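Local coordinates for 402AA LONG hypothetical molybdopterin biosynthesis MOEA protein (Pyrococcus horikoshii, PDB 1UZ5), which probably catalyses the magnesium-dependent insertion of molybdate into adenylyl-molybdopterin, releasing AMP and yielding Mo-molybdopterin in molybdenum cofactor biosynthesis, at residues Val7-Ala12 with Ile279-Gly284; Glu14-Phe19 with Thr287-Ile292; Ala184-Gly189 with Val250-Gly255; Asp206-Ala211 with Gly302-Cys307; Phe298-Tyr303 with Leu313-Leu318. All blocks are in the same frame, centred on the assembly; numbering follows the deposited sequence.

In the fold
Three of the five contacts, 3, 4 and 5, lie within the probable molybdopterin-binding domain and are buried; contacts 1 and 2, only partly buried, fasten the N-terminal helix 9-18 to the same domain. Contact 3 is the regular case, two parallel strands joined by a ladder of backbone bonds. Contact 5 packs helix 304-322 on strand 295-300, the sheet neighbour of strand 249-253, through apolar side chains. Contact 2 resembles it in chemistry and adds helix 9-18 over strand 288-292. Contact 1 combines one backbone hydrogen bond, just before the helix, with aliphatic packing. Contact 4 starts from the turn that it shares with contact 5, and relies on an asparagine and a water.

Contact 1 of 5, residues Val7-Ala12 with Ile279-Gly284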
# COMPACT_ATOMS: atom_id res chain seq x y z
N VAL A 7 -24.00 9.20 -20.23
CA VAL A 7 -23.13 8.25 -20.91
C VAL A 7 -22.89 7.02 -20.02
O VAL A 7 -22.97 7.12 -18.80
CB VAL A 7 -21.77 8.91 -21.24
CG1 VAL A 7 -20.92 9.02 -19.99
CG2 VAL A 7 -21.06 8.14 -22.32
N PRO A 8 -22.62 5.86 -20.63
CA PRO A 8 -22.38 4.65 -19.83
C PRO A 8 -21.18 4.79 -18.90
O PRO A 8 -20.29 5.61 -19.13
CB PRO A 8 -22.14 3.58 -20.89
CG PRO A 8 -23.02 4.04 -22.02
CD PRO A 8 -22.73 5.52 -22.06
N LEU A 9 -21.16 3.99 -17.84
CA LEU A 9 -20.06 4.03 -16.88
C LEU A 9 -18.74 3.76 -17.58
O LEU A 9 -17.76 4.48 -17.39
CB LEU A 9 -20.29 2.98 -15.78
CG LEU A 9 -19.18 2.82 -14.73
CD1 LEU A 9 -18.93 4.15 -14.04
CD2 LEU A 9 -19.60 1.77 -13.71
N GLU A 10 -18.72 2.73 -18.41
CA GLU A 10 -17.51 2.36 -19.14
C GLU A 10 -16.88 3.56 -19.83
O GLU A 10 -15.66 3.70 -19.85
CB GLU A 10 -17.83 1.27 -20.17
CG GLU A 10 -16.62 0.85 -21.00
CD GLU A 10 -15.44 0.46 -20.13
OE1 GLU A 10 -15.60 -0.42 -19.26
OE2 GLU A 10 -14.34 1.03 -20.33
N LYS A 11 -17.71 4.43 -20.40
CA LYS A 11 -17.19 5.60 -21.08
C LYS A 11 -16.56 6.54 -20.06
O LYS A 11 -15.46 7.04 -20.27
CB LYS A 11 -18.30 6.34 -21.84
CG LYS A 11 -17.82 7.63 -22.50
CD LYS A 11 -16.70 7.37 -23.50
CE LYS A 11 -16.13 8.66 -24.05
NZ LYS A 11 -17.16 9.48 -24.74
N ALA A 12 -17.27 6.77 -18.97
CA ALA A 12 -16.77 7.65 -17.91
C ALA A 12 -15.46 7.09 -17.37
O ALA A 12 -14.55 7.85 -17.03
CB ALA A 12 -17.80 7.75 -16.79
N ILE A 279 -24.14 10.17 -15.72
CA ILE A 279 -23.69 8.81 -15.98
C ILE A 279 -24.86 7.86 -15.83
O ILE A 279 -25.68 8.01 -14.93
CB ILE A 279 -22.57 8.41 -14.98
CG1 ILE A 279 -21.41 9.41 -15.06
CG2 ILE A 279 -22.08 6.99 -15.29
CD1 ILE A 279 -20.29 9.15 -14.07
N ALA A 280 -24.94 6.89 -16.74
CA ALA A 280 -26.03 5.92 -16.73
C ALA A 280 -25.90 4.94 -15.57
O ALA A 280 -25.79 3.73 -15.78
CB ALA A 280 -26.06 5.16 -18.06
N ILE A 281 -25.93 5.46 -14.35
CA ILE A 281 -25.82 4.63 -13.16
C ILE A 281 -26.65 5.20 -12.02
O ILE A 281 -27.11 6.34 -12.07
CB ILE A 281 -24.36 4.51 -12.68
CG1 ILE A 281 -23.80 5.90 -12.38
CG2 ILE A 281 -23.52 3.79 -13.73
CD1 ILE A 281 -22.38 5.90 -11.82
N GLN A 282 -26.82 4.39 -10.98
CA GLN A 282 -27.57 4.77 -9.79
C GLN A 282 -26.80 4.33 -8.54
O GLN A 282 -26.59 3.13 -8.33
CB GLN A 282 -28.96 4.13 -9.81
CG GLN A 282 -29.58 3.89 -8.44
CD GLN A 282 -29.66 5.15 -7.60
OE1 GLN A 282 -30.31 6.12 -7.98
NE2 GLN A 282 -28.99 5.14 -6.45
N PRO A 283 -26.37 5.28 -7.70
CA PRO A 283 -26.55 6.73 -7.83
C PRO A 283 -25.42 7.35 -8.65
O PRO A 283 -24.55 6.65 -9.15
CB PRO A 283 -26.52 7.20 -6.39
CG PRO A 283 -25.44 6.34 -5.83
CD PRO A 283 -25.77 4.96 -6.39
N GLY A 284 -25.44 8.67 -8.76
CA GLY A 284 -24.40 9.35 -9.51
C GLY A 284 -24.83 9.76 -10.90
O GLY A 284 -24.00 10.12 -11.74
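The carbonyl of Val7 is the flat group on which Ala280 and Ile279 converge. Ala280 N-H reaches Val7 O from above the carbonyl plane, 41° out of it, and the bond itself is nearly straight (167° at the hydrogen), with Ala280 N 2.9 Å from Val7 O. At the same oxygen Ile279 makes a CA-H...O contact, its CA 3.4 Å from Val7 O, so one acceptor gathers a strong and a weak donor from consecutive residues. Methyl carbons close in as well: Ile279 CG2 lies 3.6 Å and Ala280 CB 3.7 Å from Val7 O.

Beyond this polar point the contact is apolar. With chi1 at -56°, Ile279 sets CG2 anti to its backbone N, where the methyl rests on Leu9 at 3.9 Å from Leu9 CA, while the other branch runs on until CD1 meets Ala12 CB at 3.9 Å. The isoleucine thus straddles the first turn of the helix, one arm at its start and the other a turn later. Ile281 brings its CG2 to Leu9 CB, again at 3.9 Å, and Phe349 of strand 347-354 lies against both of these residues.

Pro8 holds the N-cap position of helix 9-18, and Ala280 is the centre of an inverse gamma turn. The arrangement is that of a single beta bridge, Val7 with Ile279, placed immediately before a helix: together with a backbone bond between Val7 and Gly278, it ties the N-terminal end of the chain to the probable molybdopterin-binding domain.

Contact 2 of 5, residues Glu14-Phe19 with Thr287-Ile292; sequences EVVQSF and TIIGVI
Phe19 closes the end of helix 9-18 over Ile289 and Val291, and its side chain can be followed outward from the backbone. CB leaves the main chain toward strand 288-292, and chi1 of -61° puts CG beside the backbone N and anti to the carbonyl carbon, which carries the ring over to the strand. From there the two sides of the ring find different partners. CE1 presses on Val291 CG2 at 3.3 Å, a tight approach that comes in at an oblique angle to the ring. CE2 meets Ile289 CG2 at 3.6 Å, with this methyl at the ring edge and in its plane. At the tip, CZ lies between the two methyls, 3.7 Å from Val291 CG2 and 3.9 Å from Ile289 CG2. One face of the ring looks back at its own helix, where Val15 O sits 3.6 Å above the ring plane, over its centre.

Ile289 extends the contact along the helix: its CD1 touches Val16 CG2 at 4.1 Å, the two side chains crossing at about a right angle. Leu318 of helix 304-322 packs against both Val16 and Phe19. Attraction between these segments therefore rests on dispersion and on the burial of hydrocarbon, with shape complementarity rather than directed bonds setting the fit.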
# COMPACT_ATOMS: atom_id res chain seq x y z
N GLU A 14 -13.32 5.20 -19.11
CA GLU A 14 -12.31 5.40 -20.15
C GLU A 14 -11.79 6.83 -20.10
O GLU A 14 -10.61 7.07 -20.31
CB GLU A 14 -12.92 5.11 -21.53
CG GLU A 14 -13.22 3.64 -21.77
CD GLU A 14 -13.97 3.40 -23.06
OE1 GLU A 14 -13.54 3.93 -24.11
OE2 GLU A 14 -14.99 2.67 -23.04
N VAL A 15 -12.69 7.77 -19.82
CA VAL A 15 -12.31 9.17 -19.73
C VAL A 15 -11.31 9.41 -18.61
O VAL A 15 -10.30 10.10 -18.79
CB VAL A 15 -13.55 10.07 -19.50
CG1 VAL A 15 -13.11 11.52 -19.30
CG2 VAL A 15 -14.49 9.96 -20.69
N VAL A 16 -11.59 8.86 -17.43
CA VAL A 16 -10.68 9.03 -16.30
C VAL A 16 -9.34 8.39 -16.63
O VAL A 16 -8.28 8.95 -16.31
CB VAL A 16 -11.25 8.40 -15.02
CG1 VAL A 16 -10.25 8.54 -13.88
CG2 VAL A 16 -12.57 9.07 -14.65
N GLN A 17 -9.39 7.23 -17.26
CA GLN A 17 -8.17 6.53 -17.64
C GLN A 17 -7.33 7.42 -18.55
O GLN A 17 -6.10 7.35 -18.53
CB GLN A 17 -8.50 5.23 -18.38
CG GLN A 17 -9.30 4.24 -17.55
CD GLN A 17 -9.61 2.97 -18.31
OE1 GLN A 17 -8.71 2.27 -18.77
NE2 GLN A 17 -10.90 2.66 -18.45
N SER A 18 -8.00 8.27 -19.33
CA SER A 18 -7.30 9.17 -20.23
C SER A 18 -6.55 10.23 -19.45
O SER A 18 -5.63 10.87 -19.97
CB SER A 18 -8.28 9.84 -21.20
OG SER A 18 -8.83 11.02 -20.63
N PHE A 19 -6.95 10.44 -18.20
CA PHE A 19 -6.27 11.43 -17.36
C PHE A 19 -4.99 10.81 -16.83
O PHE A 19 -4.89 9.59 -16.70
CB PHE A 19 -7.13 11.86 -16.17
CG PHE A 19 -8.43 12.51 -16.54
CD1 PHE A 19 -8.54 13.29 -17.69
CD2 PHE A 19 -9.55 12.36 -15.73
CE1 PHE A 19 -9.74 13.91 -18.02
CE2 PHE A 19 -10.76 12.98 -16.05
CZ PHE A 19 -10.85 13.76 -17.20
N THR A 287 -23.44 12.98 -11.89
CA THR A 287 -21.99 13.11 -11.72
C THR A 287 -21.30 13.80 -12.89
O THR A 287 -21.58 13.52 -14.06
CB THR A 287 -21.34 11.74 -11.49
OG1 THR A 287 -21.93 11.12 -10.34
CG2 THR A 287 -19.85 11.89 -11.26
N ILE A 288 -20.40 14.72 -12.57
CA ILE A 288 -19.66 15.48 -13.57
C ILE A 288 -18.16 15.16 -13.55
O ILE A 288 -17.58 14.91 -12.49
CB ILE A 288 -19.81 17.00 -13.31
CG1 ILE A 288 -21.29 17.38 -13.32
CG2 ILE A 288 -19.04 17.78 -14.36
CD1 ILE A 288 -21.54 18.80 -12.86
N ILE A 289 -17.54 15.17 -14.73
CA ILE A 289 -16.11 14.93 -14.86
C ILE A 289 -15.60 15.91 -15.90
O ILE A 289 -16.04 15.89 -17.06
CB ILE A 289 -15.79 13.50 -15.33
CG1 ILE A 289 -16.39 12.48 -14.38
CG2 ILE A 289 -14.28 13.31 -15.39
CD1 ILE A 289 -16.18 11.05 -14.81
N GLY A 290 -14.68 16.78 -15.50
CA GLY A 290 -14.13 17.74 -16.42
C GLY A 290 -12.65 17.99 -16.22
O GLY A 290 -11.97 17.27 -15.48
N VAL A 291 -12.14 19.01 -16.90
CA VAL A 291 -10.73 19.37 -16.81
C VAL A 291 -10.59 20.88 -16.85
O VAL A 291 -11.15 21.55 -17.73
CB VAL A 291 -9.92 18.76 -17.98
CG1 VAL A 291 -8.46 19.15 -17.86
CG2 VAL A 291 -10.07 17.24 -17.98
N ILE A 292 -9.85 21.42 -15.89
CA ILE A 292 -9.60 22.85 -15.81
C ILE A 292 -8.09 23.02 -15.66
O ILE A 292 -7.48 22.47 -14.74
CB ILE A 292 -10.29 23.49 -14.58
CG1 ILE A 292 -11.81 23.31 -14.68
CG2 ILE A 292 -9.92 24.96 -14.50
CD1 ILE A 292 -12.57 23.87 -13.50

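Contact 3 of 5, residues Ala184-Gly189 with Val250-Gly255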
# COMPACT_ATOMS: atom_id res chain seq x y z
N ALA A 184 -7.79 18.80 -4.03
CA ALA A 184 -8.51 19.91 -3.41
C ALA A 184 -9.98 19.49 -3.33
O ALA A 184 -10.59 19.14 -4.34
CB ALA A 184 -8.37 21.17 -4.26
N VAL A 185 -10.53 19.53 -2.12
CA VAL A 185 -11.91 19.12 -1.88
C VAL A 185 -12.82 20.28 -1.51
O VAL A 185 -12.48 21.11 -0.67
CB VAL A 185 -11.99 18.07 -0.77
CG1 VAL A 185 -13.44 17.69 -0.50
CG2 VAL A 185 -11.16 16.84 -1.16
N ILE A 186 -14.00 20.31 -2.14
CA ILE A 186 -14.99 21.35 -1.91
C ILE A 186 -16.37 20.75 -1.59
O ILE A 186 -16.78 19.77 -2.19
CB ILE A 186 -15.16 22.25 -3.16
CG1 ILE A 186 -13.87 23.05 -3.39
CG2 ILE A 186 -16.36 23.19 -2.99
CD1 ILE A 186 -13.81 23.72 -4.77
N SER A 187 -17.07 21.35 -0.62
CA SER A 187 -18.43 20.91 -0.26
C SER A 187 -19.38 22.04 -0.69
O SER A 187 -19.15 23.20 -0.37
CB SER A 187 -18.56 20.67 1.25
OG SER A 187 -17.88 19.49 1.63
N THR A 188 -20.43 21.70 -1.43
CA THR A 188 -21.37 22.72 -1.89
C THR A 188 -22.79 22.52 -1.36
O THR A 188 -23.31 21.41 -1.35
CB THR A 188 -21.44 22.77 -3.43
OG1 THR A 188 -21.96 21.54 -3.93
CG2 THR A 188 -20.06 23.01 -4.02
N GLY A 189 -23.40 23.62 -0.93
CA GLY A 189 -24.75 23.57 -0.41
C GLY A 189 -25.03 24.76 0.48
O GLY A 189 -24.21 25.11 1.34
N VAL A 250 -9.34 18.14 -8.40
CA VAL A 250 -10.35 18.83 -7.61
C VAL A 250 -11.57 17.92 -7.50
O VAL A 250 -12.00 17.33 -8.49
CB VAL A 250 -10.77 20.17 -8.25
CG1 VAL A 250 -11.88 20.83 -7.43
CG2 VAL A 250 -9.57 21.10 -8.32
N VAL A 251 -12.09 17.77 -6.29
CA VAL A 251 -13.27 16.93 -6.09
C VAL A 251 -14.31 17.77 -5.36
O VAL A 251 -14.03 18.37 -4.32
CB VAL A 251 -12.96 15.66 -5.27
CG1 VAL A 251 -14.23 14.86 -5.06
CG2 VAL A 251 -11.94 14.80 -6.00
N ILE A 252 -15.51 17.80 -5.93
CA ILE A 252 -16.61 18.57 -5.38
C ILE A 252 -17.79 17.65 -5.09
O ILE A 252 -18.12 16.78 -5.90
CB ILE A 252 -17.07 19.65 -6.39
CG1 ILE A 252 -15.86 20.48 -6.84
CG2 ILE A 252 -18.12 20.56 -5.76
CD1 ILE A 252 -16.10 21.31 -8.08
N SER A 253 -18.41 17.82 -3.93
CA SER A 253 -19.58 17.03 -3.57
C SER A 253 -20.69 18.00 -3.17
O SER A 253 -20.43 19.03 -2.54
CB SER A 253 -19.29 16.07 -2.41
OG SER A 253 -19.18 16.77 -1.19
N GLY A 254 -21.92 17.68 -3.55
CA GLY A 254 -23.02 18.56 -3.21
C GLY A 254 -24.27 18.28 -4.03
O GLY A 254 -25.28 18.97 -3.88
N GLY A 255 -24.19 17.28 -4.90
CA GLY A 255 -25.33 16.93 -5.72
C GLY A 255 -26.44 16.36 -4.86
O GLY A 255 -27.15 17.10 -4.17
O HOH W 1 -16.95 17.62 -0.34
O HOH W 2 -25.25 21.55 -4.68
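Thr188 and Ile252 meet methyl to methyl, CG2 to CG2 at 3.6 Å, with the two side chains running obliquely across each other. The threonine is turned for this by chi1 of 64°: OG1 sits between the backbone N and the carbonyl carbon, and CG2, anti to the carbonyl carbon, faces the isoleucine. OG1 in turn lies 3.2 Å from Gly254 CA, an approach possible because that residue has no side chain.

On the same face of the sheet as Ile252 are Ala184, Ile186 and Val250, where Ile186 CB lies 4.1 Å from Ile252 CG1. Val185, Val251, Ser187 and Ser253 point to the other face. There the two serines stand side by side and share a water, which donates to Ser187 OG and to Ile186 O and also bonds to Ser253 OG. Ser187 OG has a further partner in Asp206 OD1.

Between the two faces the backbones form a parallel ladder, with strands inclined by 17°. Val251 N bonds to Ala184 O at 2.8 Å and Ile186 N to Val251 O at 2.9 Å; Ser253 N to Ile186 O and Thr188 N to Ser253 O continue the pattern.

This is the parallel part of a mixed sheet with helices on both faces, an alpha/beta domain. Strand 182-188 stands between strands 222-229 and 249-253, and the latter is bordered on its far side by strand 295-300. Helix 208-219 covers the Val185 and Val251 face; helix 233-246 packs on Ala184 and Ile186.

Contact 4 of 5, residues Asp206-Ala211 with Gly302-Cys307. With SO4 (sulfate ion), chain D.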
# COMPACT_ATOMS: atom_id res chain seq x y z
N ASP A 206 -20.86 19.86 7.56
CA ASP A 206 -20.25 19.14 6.45
C ASP A 206 -19.88 17.74 6.90
O ASP A 206 -19.50 17.53 8.05
CB ASP A 206 -18.96 19.84 5.99
CG ASP A 206 -18.13 18.95 5.07
OD1 ASP A 206 -18.56 18.72 3.93
OD2 ASP A 206 -17.05 18.48 5.50
N ILE A 207 -20.00 16.78 6.00
CA ILE A 207 -19.60 15.42 6.31
C ILE A 207 -18.72 14.86 5.20
O ILE A 207 -17.73 14.17 5.46
CB ILE A 207 -20.82 14.48 6.51
CG1 ILE A 207 -20.31 13.07 6.81
CG2 ILE A 207 -21.71 14.50 5.28
CD1 ILE A 207 -21.41 12.08 7.18
N ASN A 208 -19.06 15.17 3.95
CA ASN A 208 -18.30 14.68 2.81
C ASN A 208 -16.90 15.27 2.64
O ASN A 208 -15.99 14.60 2.18
CB ASN A 208 -19.08 14.89 1.51
CG ASN A 208 -20.35 14.07 1.46
OD1 ASN A 208 -20.38 12.92 1.90
ND2 ASN A 208 -21.40 14.64 0.90
N GLY A 209 -16.74 16.54 3.00
CA GLY A 209 -15.45 17.19 2.88
C GLY A 209 -14.40 16.46 3.69
O GLY A 209 -13.35 16.09 3.17
N ARG A 210 -14.69 16.26 4.97
CA ARG A 210 -13.80 15.57 5.89
C ARG A 210 -13.63 14.12 5.46
O ARG A 210 -12.52 13.58 5.49
CB ARG A 210 -14.39 15.61 7.31
CG ARG A 210 -13.50 15.04 8.41
CD ARG A 210 -12.31 15.95 8.69
NE ARG A 210 -11.14 15.61 7.89
CZ ARG A 210 -10.33 16.51 7.34
NH1 ARG A 210 -10.56 17.81 7.50
NH2 ARG A 210 -9.26 16.11 6.66
N ALA A 211 -14.73 13.49 5.06
CA ALA A 211 -14.67 12.11 4.62
C ALA A 211 -13.75 11.94 3.40
O ALA A 211 -12.91 11.04 3.38
CB ALA A 211 -16.07 11.60 4.29
N GLY A 302 -24.16 14.62 -3.32
CA GLY A 302 -24.06 15.08 -1.94
C GLY A 302 -24.46 14.04 -0.92
O GLY A 302 -24.05 14.11 0.24
N TYR A 303 -25.27 13.06 -1.32
CA TYR A 303 -25.69 12.01 -0.40
C TYR A 303 -24.44 11.20 -0.05
O TYR A 303 -23.81 10.62 -0.92
CB TYR A 303 -26.72 11.09 -1.07
CG TYR A 303 -27.40 10.16 -0.10
CD1 TYR A 303 -28.19 10.66 0.94
CD2 TYR A 303 -27.25 8.78 -0.19
CE1 TYR A 303 -28.81 9.81 1.86
CE2 TYR A 303 -27.86 7.92 0.72
CZ TYR A 303 -28.64 8.45 1.74
OH TYR A 303 -29.22 7.62 2.67
N PRO A 304 -24.07 11.15 1.25
CA PRO A 304 -22.89 10.44 1.76
C PRO A 304 -22.49 9.12 1.11
O PRO A 304 -21.38 9.01 0.59
CB PRO A 304 -23.21 10.30 3.25
CG PRO A 304 -23.89 11.61 3.53
CD PRO A 304 -24.86 11.72 2.36
N THR A 305 -23.36 8.11 1.13
CA THR A 305 -23.03 6.82 0.53
C THR A 305 -22.88 6.89 -1.00
O THR A 305 -22.17 6.08 -1.59
CB THR A 305 -24.08 5.74 0.85
OG1 THR A 305 -25.34 6.10 0.27
CG2 THR A 305 -24.25 5.61 2.36
N SER A 306 -23.56 7.85 -1.62
CA SER A 306 -23.48 8.01 -3.07
C SER A 306 -22.16 8.69 -3.43
O SER A 306 -21.55 8.38 -4.45
CB SER A 306 -24.65 8.85 -3.58
OG SER A 306 -25.88 8.24 -3.26
N CYS A 307 -21.74 9.63 -2.59
CA CYS A 307 -20.49 10.34 -2.79
C CYS A 307 -19.36 9.32 -2.64
O CYS A 307 -18.42 9.29 -3.44
CB CYS A 307 -20.34 11.42 -1.72
SG CYS A 307 -18.79 12.35 -1.75
S SO4 D . -7.58 19.66 5.91
O1 SO4 D . -7.60 18.15 5.34
O2 SO4 D . -7.26 20.48 4.76
O3 SO4 D . -8.75 19.94 6.45
O4 SO4 D . -6.47 19.66 6.81
O HOH W 3 -19.24 10.54 1.72
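Asn208 is the compact part of the contact, its amide wedged against Gly302, Pro304 and Cys307. ND2 donates to Gly302 O at 2.8 Å with an angle of 148° at the hydrogen. The acceptor lies in the plane of the amide, yet the donor stands 37° out of the Gly302 carbonyl plane. On the other side of CG, OD1 is 3.5 Å from Pro304 CA and 3.9 Å from Cys307 CB, and it takes a bond of 2.6 Å from a water that also donates to Pro304 O. The amide is thus gripped at both ends, by Gly302 O and by the water, which fixes its rotation. A chi1 of -65° sets CG beside the backbone N, directing the amide to the facing helix start.

Ile207 and Tyr303 occupy N-cap positions, so two helix N termini approach each other here, one helix following strand 295-300 of the central sheet, the other the short strand 204-205. Asp206 forms an Asx motif at the start of helix 208-219, OD1 accepting from Gly209 N and OD2 from Arg210 N, each through a syn lone pair.

Packing is sparser toward the outside. Ile207 CG2 merely touches Pro304 CG at 4.0 Å, the side chains at about a right angle. Arg210, exposed, turns from the facing segment and grips a sulfate, probably from the crystallisation liquor, edge-on: Arg210 NH1 donates a hydrogen bond to sulfate O3 at 3.0 Å and NH2 one to sulfate O1 at 2.9 Å; Phe225 N also bonds the ion. NH2 also makes a salt bridge with Asp214.

Contact 5 of 5, residues Phe298-Tyr303 with Leu313-Leu318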
# COMPACT_ATOMS: atom_id res chain seq x y z
N PHE A 298 -13.90 16.61 -10.49
CA PHE A 298 -15.02 15.70 -10.30
C PHE A 298 -16.13 16.38 -9.50
O PHE A 298 -15.87 17.09 -8.53
CB PHE A 298 -14.57 14.45 -9.54
CG PHE A 298 -13.65 13.56 -10.32
CD1 PHE A 298 -14.14 12.49 -11.07
CD2 PHE A 298 -12.27 13.77 -10.29
CE1 PHE A 298 -13.29 11.64 -11.78
CE2 PHE A 298 -11.40 12.92 -10.99
CZ PHE A 298 -11.91 11.86 -11.73
N GLY A 299 -17.37 16.18 -9.94
CA GLY A 299 -18.52 16.73 -9.25
C GLY A 299 -19.31 15.51 -8.82
O GLY A 299 -19.93 14.84 -9.65
N LEU A 300 -19.28 15.19 -7.53
CA LEU A 300 -19.98 14.01 -7.02
C LEU A 300 -21.25 14.34 -6.25
O LEU A 300 -21.45 15.48 -5.82
CB LEU A 300 -19.04 13.21 -6.11
CG LEU A 300 -17.64 12.90 -6.65
CD1 LEU A 300 -16.86 12.13 -5.59
CD2 LEU A 300 -17.73 12.10 -7.93
N PRO A 301 -22.13 13.34 -6.05
CA PRO A 301 -23.39 13.49 -5.33
C PRO A 301 -23.16 13.94 -3.88
O PRO A 301 -22.12 13.66 -3.29
CB PRO A 301 -24.00 12.09 -5.38
CG PRO A 301 -23.44 11.52 -6.65
CD PRO A 301 -22.00 11.97 -6.60
N GLY A 302 -24.16 14.62 -3.32
CA GLY A 302 -24.06 15.08 -1.94
C GLY A 302 -24.46 14.04 -0.92
O GLY A 302 -24.05 14.11 0.24
N TYR A 303 -25.27 13.06 -1.32
CA TYR A 303 -25.69 12.01 -0.40
C TYR A 303 -24.44 11.20 -0.05
O TYR A 303 -23.81 10.62 -0.92
CB TYR A 303 -26.72 11.09 -1.07
CG TYR A 303 -27.40 10.16 -0.10
CD1 TYR A 303 -28.19 10.66 0.94
CD2 TYR A 303 -27.25 8.78 -0.19
CE1 TYR A 303 -28.81 9.81 1.86
CE2 TYR A 303 -27.86 7.92 0.72
CZ TYR A 303 -28.64 8.45 1.74
OH TYR A 303 -29.22 7.62 2.67
N LEU A 313 -15.55 4.57 -7.45
CA LEU A 313 -15.63 4.18 -8.85
C LEU A 313 -14.86 5.07 -9.82
O LEU A 313 -14.25 4.57 -10.77
CB LEU A 313 -17.10 4.13 -9.30
CG LEU A 313 -17.94 2.96 -8.79
CD1 LEU A 313 -19.40 3.20 -9.10
CD2 LEU A 313 -17.45 1.68 -9.45
N LEU A 314 -14.87 6.37 -9.57
CA LEU A 314 -14.22 7.32 -10.48
C LEU A 314 -12.90 7.95 -10.05
O LEU A 314 -11.97 8.05 -10.85
CB LEU A 314 -15.20 8.45 -10.81
CG LEU A 314 -16.60 8.07 -11.28
CD1 LEU A 314 -17.42 9.33 -11.50
CD2 LEU A 314 -16.53 7.25 -12.56
N VAL A 315 -12.82 8.39 -8.80
CA VAL A 315 -11.61 9.05 -8.35
C VAL A 315 -10.50 8.12 -7.88
O VAL A 315 -9.33 8.32 -8.21
CB VAL A 315 -11.93 10.06 -7.22
CG1 VAL A 315 -10.69 10.89 -6.90
CG2 VAL A 315 -13.08 10.97 -7.66
N VAL A 316 -10.86 7.09 -7.12
CA VAL A 316 -9.88 6.16 -6.60
C VAL A 316 -8.96 5.56 -7.68
O VAL A 316 -7.74 5.60 -7.54
CB VAL A 316 -10.57 5.04 -5.79
CG1 VAL A 316 -9.57 3.97 -5.38
CG2 VAL A 316 -11.21 5.65 -4.53
N PRO A 317 -9.54 5.03 -8.77
CA PRO A 317 -8.68 4.46 -9.82
C PRO A 317 -7.61 5.46 -10.30
O PRO A 317 -6.47 5.08 -10.56
CB PRO A 317 -9.68 4.08 -10.90
CG PRO A 317 -10.89 3.68 -10.10
CD PRO A 317 -10.96 4.81 -9.09
N LEU A 318 -8.00 6.72 -10.42
CA LEU A 318 -7.09 7.77 -10.87
C LEU A 318 -5.95 7.94 -9.87
O LEU A 318 -4.78 8.00 -10.25
CB LEU A 318 -7.83 9.10 -11.01
CG LEU A 318 -7.01 10.32 -11.43
CD1 LEU A 318 -6.38 10.08 -12.80
CD2 LEU A 318 -7.89 11.56 -11.46
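Strand 298-300 and helix 313-318 run roughly antiparallel, at 143° between their directions, with axes 10.2 Å apart at closest approach. Phe298 fills the gap. Its CB points at the helix, and chi2 of -93° turns the ring so that one face lies under Val315: CG2 sits 3.8 Å from the centroid of the Phe298 ring and only 13° off the normal, a CH-pi contact over the centre. Leu318 comes to a different part of the same ring, its CD2 at the edge, in plane, 3.8 Å from Phe298 CE2.

Strand and helix here are consecutive, joined by a short turn that holds Pro301, Gly302 and Tyr303, and the helix doubles back along the sheet as in a beta-alpha unit of an alpha/beta domain. It is not quite regular: a wider, pi-type turn spans 313-315, and the chain kinks at Pro317, whose nitrogen makes no bond to the preceding turn.

Leu314, from within the wide turn, lays its CB 3.8 Å from Phe298 CE1, approaching obliquely. Leu300 adds a lighter touch, its CD1 4.5 Å from Val315 CG2. Val249 of the adjoining strand packs on both Phe298 and Leu318, whereas Leu314 reaches Ile279 and Thr287.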